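Local coordinates for protein K5 lyase (Enterobacteria phage k1-5, PDB 2X3H) that cleaves the K5 capsular polysaccharide by an eliminative lyase mechanism, probably as a trimeric tail spike with which the phage breaches the bacterial capsule, at residues L490-G493 against N494-S498; V308-T312 against S313-Q317. All coordinates share one frame; numbering follows the deposited sequence.

Interaction 1 of 2, residues L490-G493 against N494-S498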
loop_
_atom_site.group_PDB
_atom_site.type_symbol
_atom_site.label_atom_id
_atom_site.label_comp_id
_atom_site.label_asym_id
_atom_site.label_seq_id
_atom_site.Cartn_x
_atom_site.Cartn_y
_atom_site.Cartn_z
ATOM N N LEU A 490 -44.025 3.646 13.830
ATOM C CA LEU A 490 -44.551 2.541 14.622
ATOM C C LEU A 490 -44.360 2.946 16.087
ATOM O O LEU A 490 -43.250 2.893 16.634
ATOM C CB LEU A 490 -43.793 1.243 14.282
ATOM C CG LEU A 490 -44.155 -0.001 15.093
ATOM C CD1 LEU A 490 -45.683 -0.236 15.107
ATOM C CD2 LEU A 490 -43.390 -1.231 14.591
ATOM N N THR A 491 -45.466 3.363 16.696
ATOM C CA THR A 491 -45.476 4.075 17.964
ATOM C C THR A 491 -46.467 3.387 18.892
ATOM O O THR A 491 -47.651 3.270 18.562
ATOM C CB THR A 491 -45.975 5.508 17.739
ATOM O OG1 THR A 491 -45.084 6.184 16.841
ATOM C CG2 THR A 491 -46.084 6.275 19.076
ATOM N N ASN A 492 -45.995 2.914 20.046
ATOM C CA ASN A 492 -46.874 2.152 20.955
ATOM C C ASN A 492 -47.550 0.969 20.258
ATOM O O ASN A 492 -48.680 0.579 20.608
ATOM C CB ASN A 492 -47.949 3.050 21.571
ATOM C CG ASN A 492 -47.363 4.212 22.348
ATOM O OD1 ASN A 492 -46.269 4.109 22.905
ATOM N ND2 ASN A 492 -48.096 5.327 22.392
ATOM N N GLY A 493 -46.865 0.408 19.262
ATOM C CA GLY A 493 -47.318 -0.813 18.601
ATOM C C GLY A 493 -48.302 -0.631 17.451
ATOM O O GLY A 493 -48.814 -1.619 16.925
ATOM N N ASN A 494 -48.563 0.619 17.057
ATOM C CA ASN A 494 -49.449 0.906 15.915
ATOM C C ASN A 494 -48.775 1.843 14.917
ATOM O O ASN A 494 -47.967 2.699 15.302
ATOM C CB ASN A 494 -50.729 1.617 16.377
ATOM C CG ASN A 494 -51.483 0.845 17.427
ATOM O OD1 ASN A 494 -51.958 -0.262 17.185
ATOM N ND2 ASN A 494 -51.617 1.440 18.606
ATOM N N VAL A 495 -49.159 1.734 13.645
ATOM C CA VAL A 495 -48.747 2.762 12.666
ATOM C C VAL A 495 -49.434 4.108 12.954
ATOM O O VAL A 495 -50.644 4.146 13.224
ATOM C CB VAL A 495 -49.060 2.316 11.217
ATOM C CG1 VAL A 495 -48.808 3.459 10.228
ATOM C CG2 VAL A 495 -48.211 1.074 10.845
ATOM N N ARG A 496 -48.651 5.190 12.943
ATOM C CA ARG A 496 -49.200 6.554 12.965
ATOM C C ARG A 496 -48.754 7.335 11.734
ATOM O O ARG A 496 -47.570 7.306 11.368
ATOM C CB ARG A 496 -48.796 7.314 14.234
ATOM C CG ARG A 496 -49.425 6.780 15.506
ATOM C CD ARG A 496 -49.069 7.669 16.683
ATOM N NE ARG A 496 -49.695 7.181 17.903
ATOM C CZ ARG A 496 -49.494 7.709 19.108
ATOM N NH1 ARG A 496 -48.672 8.743 19.257
ATOM N NH2 ARG A 496 -50.113 7.189 20.165
ATOM N N LEU A 497 -49.709 8.019 11.107
ATOM C CA LEU A 497 -49.447 8.856 9.927
ATOM C C LEU A 497 -49.672 10.327 10.285
ATOM O O LEU A 497 -50.779 10.716 10.656
ATOM C CB LEU A 497 -50.398 8.453 8.801
ATOM C CG LEU A 497 -50.513 6.960 8.472
ATOM C CD1 LEU A 497 -51.656 6.740 7.474
ATOM C CD2 LEU A 497 -49.204 6.471 7.882
ATOM N N SER A 498 -48.627 11.149 10.184
ATOM C CA SER A 498 -48.739 12.568 10.564
ATOM C C SER A 498 -49.690 13.336 9.666
ATOM O O SER A 498 -49.553 13.298 8.440
ATOM C CB SER A 498 -47.366 13.236 10.493
ATOM O OG SER A 498 -46.521 12.763 11.525
HETATM O O HOH W 1 -50.274 3.975 18.743
#

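Interaction 2 of 2, residues V308-T312 against S313-Q317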
loop_
_atom_site.group_PDB
_atom_site.type_symbol
_atom_site.label_atom_id
_atom_site.label_comp_id
_atom_site.label_asym_id
_atom_site.label_seq_id
_atom_site.Cartn_x
_atom_site.Cartn_y
_atom_site.Cartn_z
ATOM N N VAL A 308 3.746 11.480 8.002
ATOM C CA VAL A 308 4.241 12.834 8.261
ATOM C C VAL A 308 3.934 13.270 9.690
ATOM O O VAL A 308 2.822 13.088 10.177
ATOM C CB VAL A 308 3.759 13.852 7.184
ATOM C CG1 VAL A 308 2.267 13.851 7.059
ATOM C CG2 VAL A 308 4.296 15.271 7.453
ATOM N N ASP A 309 4.955 13.787 10.375
ATOM C CA ASP A 309 4.802 14.333 11.726
ATOM C C ASP A 309 5.202 15.797 11.727
ATOM O O ASP A 309 6.198 16.154 11.105
ATOM C CB ASP A 309 5.692 13.584 12.709
ATOM C CG ASP A 309 5.661 14.194 14.110
ATOM O OD1 ASP A 309 4.562 14.558 14.567
ATOM O OD2 ASP A 309 6.735 14.294 14.750
ATOM N N TYR A 310 4.425 16.626 12.417
ATOM C CA TYR A 310 4.735 18.057 12.564
ATOM C C TYR A 310 5.006 18.473 14.027
ATOM O O TYR A 310 5.136 19.668 14.309
ATOM C CB TYR A 310 3.579 18.905 12.006
ATOM C CG TYR A 310 3.623 19.053 10.497
ATOM C CD1 TYR A 310 4.440 19.999 9.900
ATOM C CD2 TYR A 310 2.872 18.223 9.667
ATOM C CE1 TYR A 310 4.502 20.132 8.520
ATOM C CE2 TYR A 310 2.919 18.356 8.294
ATOM C CZ TYR A 310 3.747 19.308 7.719
ATOM O OH TYR A 310 3.826 19.468 6.341
ATOM N N SER A 311 5.081 17.502 14.934
ATOM C CA SER A 311 5.148 17.794 16.384
ATOM C C SER A 311 6.299 18.703 16.806
ATOM O O SER A 311 6.200 19.376 17.834
ATOM C CB SER A 311 5.196 16.503 17.201
ATOM O OG SER A 311 6.417 15.826 16.996
ATOM N N THR A 312 7.387 18.728 16.037
ATOM C CA THR A 312 8.521 19.599 16.399
ATOM C C THR A 312 8.856 20.624 15.310
ATOM O O THR A 312 9.959 21.196 15.297
ATOM C CB THR A 312 9.792 18.793 16.730
ATOM O OG1 THR A 312 10.248 18.097 15.569
ATOM C CG2 THR A 312 9.525 17.816 17.870
ATOM N N SER A 313 7.918 20.832 14.389
ATOM C CA SER A 313 8.138 21.702 13.228
ATOM C C SER A 313 7.715 23.145 13.454
ATOM O O SER A 313 6.716 23.405 14.133
ATOM C CB SER A 313 7.356 21.182 12.029
ATOM O OG SER A 313 7.477 22.092 10.949
ATOM N N ASP A 314 8.453 24.084 12.860
ATOM C CA ASP A 314 8.061 25.489 12.903
ATOM C C ASP A 314 7.171 25.911 11.722
ATOM O O ASP A 314 6.907 27.100 11.530
ATOM C CB ASP A 314 9.281 26.423 13.056
ATOM C CG ASP A 314 10.257 26.343 11.886
ATOM O OD1 ASP A 314 9.937 25.710 10.854
ATOM O OD2 ASP A 314 11.365 26.934 11.994
ATOM N N ALA A 315 6.677 24.933 10.960
ATOM C CA ALA A 315 5.728 25.200 9.888
ATOM C C ALA A 315 4.577 26.071 10.388
ATOM O O ALA A 315 4.021 25.816 11.455
ATOM C CB ALA A 315 5.167 23.877 9.359
ATOM N N ARG A 316 4.207 27.080 9.604
ATOM C CA ARG A 316 3.014 27.880 9.875
ATOM C C ARG A 316 1.798 27.334 9.145
ATOM O O ARG A 316 0.660 27.578 9.547
ATOM C CB ARG A 316 3.248 29.339 9.477
ATOM C CG ARG A 316 4.323 29.990 10.325
ATOM C CD ARG A 316 3.780 30.267 11.717
ATOM N NE ARG A 316 2.996 31.500 11.723
ATOM C CZ ARG A 316 3.530 32.701 11.498
ATOM N NH1 ARG A 316 4.830 32.809 11.247
ATOM N NH2 ARG A 316 2.772 33.789 11.510
ATOM N N GLN A 317 2.056 26.624 8.048
ATOM C CA GLN A 317 1.008 25.966 7.273
ATOM C C GLN A 317 1.447 24.539 6.981
ATOM O O GLN A 317 2.229 24.290 6.063
ATOM C CB GLN A 317 0.769 26.711 5.962
ATOM C CG GLN A 317 0.252 28.132 6.126
ATOM C CD GLN A 317 0.299 28.915 4.821
ATOM O OE1 GLN A 317 1.214 28.742 4.010
ATOM N NE2 GLN A 317 -0.671 29.805 4.625
HETATM O O HOH W 2 4.320 22.041 15.081
#

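Interaction 1 of 2, residues L490-G493 against N494-S498
T491 and N494 face each other as an antiparallel hydrogen-bonded pair: T491 N reaches N494 O at 2.9 Å, almost straight (175° at the hydrogen), and N494 N answers to T491 O at 3.2 Å. One step back, L490 and V495 form a non-hydrogen-bonded pair, where L490 CA lies 3.5 Å from N494 O in a CA-H...O contact. N492 and G493, both with positive phi, take the corners of a type I' turn, giving a β-hairpin with a two-residue loop between strands 485-491 and 494-498. A chi1 of -61° sets T491 CG2 opposite the backbone N, over one face of the R496 guanidinium, 3.6 Å from R496 NH1 and offset toward the rim; OG1 turns to S489. Extended from CG to NE, the arginine crosses the threonine at about a right angle. N492 ND2 packs obliquely beside R496 NH2 without a bond, both being donors, with amide and guanidinium planes nearly perpendicular (89°). A water donates to T491 O (2.7 Å) and accepts from N494 ND2 (2.9 Å) and, weakly, from R496 NE. On the other face of the sheet L490 and V495 are buried, both packing on R486 of the second subunit.

Interaction 2 of 2, residues V308-T312 against S313-Q317
S313 N donates to Y310 O at 3.0 Å, closing a type I turn over S311 and T312; the N-H is well aligned (167°), although it comes to the oxygen from above the carbonyl plane. A water bridges the same loop by donating to Y310 O and to S313 O (2.9 Å), so Y310 O accepts two bonds. The side chains follow the turn: S313 CB sits at the edge of the Y310 ring, near its plane, 3.8 Å from Y310 CD1, and A315 CB meets Y310 CE1 obliquely at 3.9 Å. A chi1 of 175° swings S313 OG away from its own N and over to A315 N, from which it accepts at 3.0 Å, an ST turn that bends the chain back and brings A315 to the tyrosine; the same OG is also bonded to P288 O. Upstream, D309 positions the start of the turn. Its OD1 takes S311 N at 3.0 Å from above the carboxylate plane, an Asx turn, while OD2 receives S311 OG on its syn lone pair at 2.7 Å. N287 ND2 of the same chain and Y250 OH of the second subunit also bond OD2. Y310 OH is held by H319 O, and T312 N by N287 OD1. The stretch leaves strand 302-309, between parallel strands 279-286 and 329-336 of the β-helix, and leads into strand 317-319, with Y310 against M335 and P288.

From the N terminus, the chain first meets interaction 2, where the turn after strand 302-309 begins the loop to strand 317-319 within the parallel β-helix. Much later, interaction 1 closes the hairpin between strands 485-491 and 494-498 in the antiparallel sheet of the C-terminal part. Each is local and complete before the other opens, so they stand in series and neither nest nor cross. The centres of interaction 1 and interaction 2 lie about 56 Å apart; the nearest atoms of interaction 1 and interaction 2 are about 48 Å apart. One links successive strands of the β-helix, the other neighbouring strands of the antiparallel sheet. Both reach the second subunit, placing them along the trimer interface at two levels.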